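Local structure of O-phospho-L-seryl-tRNA:Cys-tRNA synthase (Methanocaldococcus jannaschii DSM 2661, 5X6B) at residues E345-K350 against K391-G396. The protein probably converts O-phosphoserine to cysteine while it is attached to tRNA(Cys), using a covalently bound pyridoxal phosphate cofactor. Numbering follows the deposited sequence.
Sequences EHDLIK and KMSVYG
Ile349 and Met392 form an antiparallel hydrogen-bonded pair in the small three-stranded sheet of this pyridoxal phosphate enzyme. Strand 349-352 is the middle strand and strand 389-392 is an outer strand of this sheet within the chain. Ile349 N donates to Met392 O (2.9 Å), and Met392 N returns a bond to Ile349 O (3.0 Å). Lys391 CA adds a CA-H...O contact to that same Ile349 O. Lys350 and Lys391 make the next, non-hydrogen-bonded pair, with their side chains on the face opposite Ile349 and Met392.

Lys391 can be followed outward. Lys391 CB lies 4.0 Å from Ile349 O. Lys391 CG then packs on Lys350 CG at 4.1 Å. A bend at chi3 (59°) turns the chain, and Lys391 CE comes to 3.9 Å from Leu348 CD2. Lys391 NZ ends on the carbonyl oxygen of Gly204, while Lys350 NZ pairs with Glu205. The two lysine side chains cross at their CG atoms, and their ammonium groups go to different partners.

Next to the bridged pairs, a polar cluster continues the contact. Ser393 OG donates to Asp347 OD1, approaching from above the carboxylate plane. It also accepts from Tyr395 N, which makes an ST turn and ties the turn to the aspartate. Arg236 forms a salt bridge with Asp347 OD1, which would probably favour the carboxylate as an anion. Arg236 also makes a cation-pi contact with the Tyr395 ring. The carboxylate and the tyrosine ring are inclined at 45°, and Asp347 OD2 comes to 3.4 Å from Tyr395 CD1.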
loop_
_atom_site.group_PDB
_atom_site.type_symbol
_atom_site.label_atom_id
_atom_site.label_comp_id
_atom_site.label_asym_id
_atom_site.label_seq_id
_atom_site.Cartn_x
_atom_site.Cartn_y
_atom_site.Cartn_z
ATOM N N GLU B 345 20.721 10.788 -19.258
ATOM C CA GLU B 345 21.194 10.020 -18.114
ATOM C C GLU B 345 20.008 9.778 -17.185
ATOM O O GLU B 345 20.171 9.500 -15.998
ATOM C CB GLU B 345 22.332 10.743 -17.389
ATOM C CG GLU B 345 23.728 10.213 -17.729
ATOM C CD GLU B 345 23.914 8.743 -17.387
ATOM O OE1 GLU B 345 23.429 8.305 -16.321
ATOM O OE2 GLU B 345 24.543 8.024 -18.194
ATOM N N HIS B 346 18.812 9.890 -17.756
ATOM C CA HIS B 346 17.568 9.587 -17.060
ATOM C C HIS B 346 16.530 9.166 -18.095
ATOM O O HIS B 346 16.699 9.425 -19.284
ATOM C CB HIS B 346 17.082 10.796 -16.260
ATOM C CG HIS B 346 15.940 10.498 -15.333
ATOM N ND1 HIS B 346 14.623 10.715 -15.684
ATOM C CD2 HIS B 346 15.921 10.028 -14.066
ATOM C CE1 HIS B 346 13.842 10.385 -14.670
ATOM N NE2 HIS B 346 14.602 9.966 -13.674
ATOM N N ASP B 347 15.456 8.529 -17.643
ATOM C CA ASP B 347 14.454 7.966 -18.550
ATOM C C ASP B 347 13.359 8.958 -18.952
ATOM O O ASP B 347 12.605 8.708 -19.892
ATOM C CB ASP B 347 13.829 6.735 -17.901
ATOM C CG ASP B 347 13.258 7.037 -16.531
ATOM O OD1 ASP B 347 12.223 7.729 -16.456
ATOM O OD2 ASP B 347 13.877 6.636 -15.518
ATOM N N LEU B 348 13.265 10.080 -18.245
ATOM C CA LEU B 348 12.259 11.078 -18.577
ATOM C C LEU B 348 12.702 11.847 -19.814
ATOM O O LEU B 348 13.703 12.559 -19.785
ATOM C CB LEU B 348 12.024 12.031 -17.400
ATOM C CG LEU B 348 10.746 12.884 -17.356
ATOM C CD1 LEU B 348 10.603 13.528 -15.987
ATOM C CD2 LEU B 348 10.685 13.952 -18.442
ATOM N N ILE B 349 11.945 11.721 -20.897
ATOM C CA ILE B 349 12.289 12.410 -22.132
ATOM C C ILE B 349 11.305 13.524 -22.460
ATOM O O ILE B 349 10.091 13.321 -22.426
ATOM C CB ILE B 349 12.331 11.438 -23.328
ATOM C CG1 ILE B 349 13.176 10.208 -23.004
ATOM C CG2 ILE B 349 12.865 12.137 -24.564
ATOM C CD1 ILE B 349 13.096 9.138 -24.078
ATOM N N LYS B 350 11.833 14.698 -22.789
ATOM C CA LYS B 350 10.999 15.774 -23.310
ATOM C C LYS B 350 11.389 16.116 -24.747
ATOM O O LYS B 350 12.493 16.596 -25.009
ATOM C CB LYS B 350 11.097 17.015 -22.428
ATOM C CG LYS B 350 10.145 18.128 -22.842
ATOM C CD LYS B 350 10.216 19.297 -21.875
ATOM C CE LYS B 350 9.220 20.381 -22.233
ATOM N NZ LYS B 350 9.283 21.516 -21.272
ATOM N N LYS B 391 6.031 14.747 -23.124
ATOM C CA LYS B 391 6.873 14.097 -22.131
ATOM C C LYS B 391 6.514 12.616 -22.050
ATOM O O LYS B 391 5.340 12.254 -21.980
ATOM C CB LYS B 391 6.722 14.760 -20.760
ATOM C CG LYS B 391 7.325 16.152 -20.683
ATOM C CD LYS B 391 6.960 16.857 -19.388
ATOM C CE LYS B 391 7.441 16.087 -18.176
ATOM N NZ LYS B 391 7.151 16.841 -16.921
ATOM N N MET B 392 7.530 11.763 -22.069
ATOM C CA MET B 392 7.313 10.330 -22.001
ATOM C C MET B 392 8.469 9.612 -21.323
ATOM O O MET B 392 9.566 10.153 -21.180
ATOM C CB MET B 392 7.100 9.756 -23.402
ATOM C CG MET B 392 8.129 10.212 -24.415
ATOM S SD MET B 392 7.916 9.419 -26.019
ATOM C CE MET B 392 8.412 7.747 -25.630
ATOM N N SER B 393 8.201 8.388 -20.895
ATOM C CA SER B 393 9.227 7.516 -20.364
ATOM C C SER B 393 8.839 6.088 -20.713
ATOM O O SER B 393 7.656 5.741 -20.702
ATOM C CB SER B 393 9.379 7.703 -18.855
ATOM O OG SER B 393 10.411 6.885 -18.328
ATOM N N VAL B 394 9.826 5.272 -21.059
ATOM C CA VAL B 394 9.568 3.867 -21.346
ATOM C C VAL B 394 10.230 3.037 -20.263
ATOM O O VAL B 394 10.429 1.833 -20.420
ATOM C CB VAL B 394 10.081 3.440 -22.742
ATOM C CG1 VAL B 394 9.411 4.275 -23.829
ATOM C CG2 VAL B 394 11.610 3.544 -22.826
ATOM N N TYR B 395 10.567 3.695 -19.160
ATOM C CA TYR B 395 11.146 3.006 -18.019
ATOM C C TYR B 395 10.281 1.829 -17.594
ATOM O O TYR B 395 9.057 1.943 -17.502
ATOM C CB TYR B 395 11.333 3.955 -16.835
ATOM C CG TYR B 395 11.972 3.276 -15.647
ATOM C CD1 TYR B 395 13.351 3.249 -15.503
ATOM C CD2 TYR B 395 11.200 2.637 -14.682
ATOM C CE1 TYR B 395 13.942 2.612 -14.432
ATOM C CE2 TYR B 395 11.784 1.997 -13.606
ATOM C CZ TYR B 395 13.155 1.989 -13.489
ATOM O OH TYR B 395 13.747 1.364 -12.421
ATOM N N GLY B 396 10.925 0.697 -17.337
ATOM C CA GLY B 396 10.222 -0.467 -16.836
ATOM C C GLY B 396 9.486 -1.263 -17.896
ATOM O O GLY B 396 9.012 -2.366 -17.623
#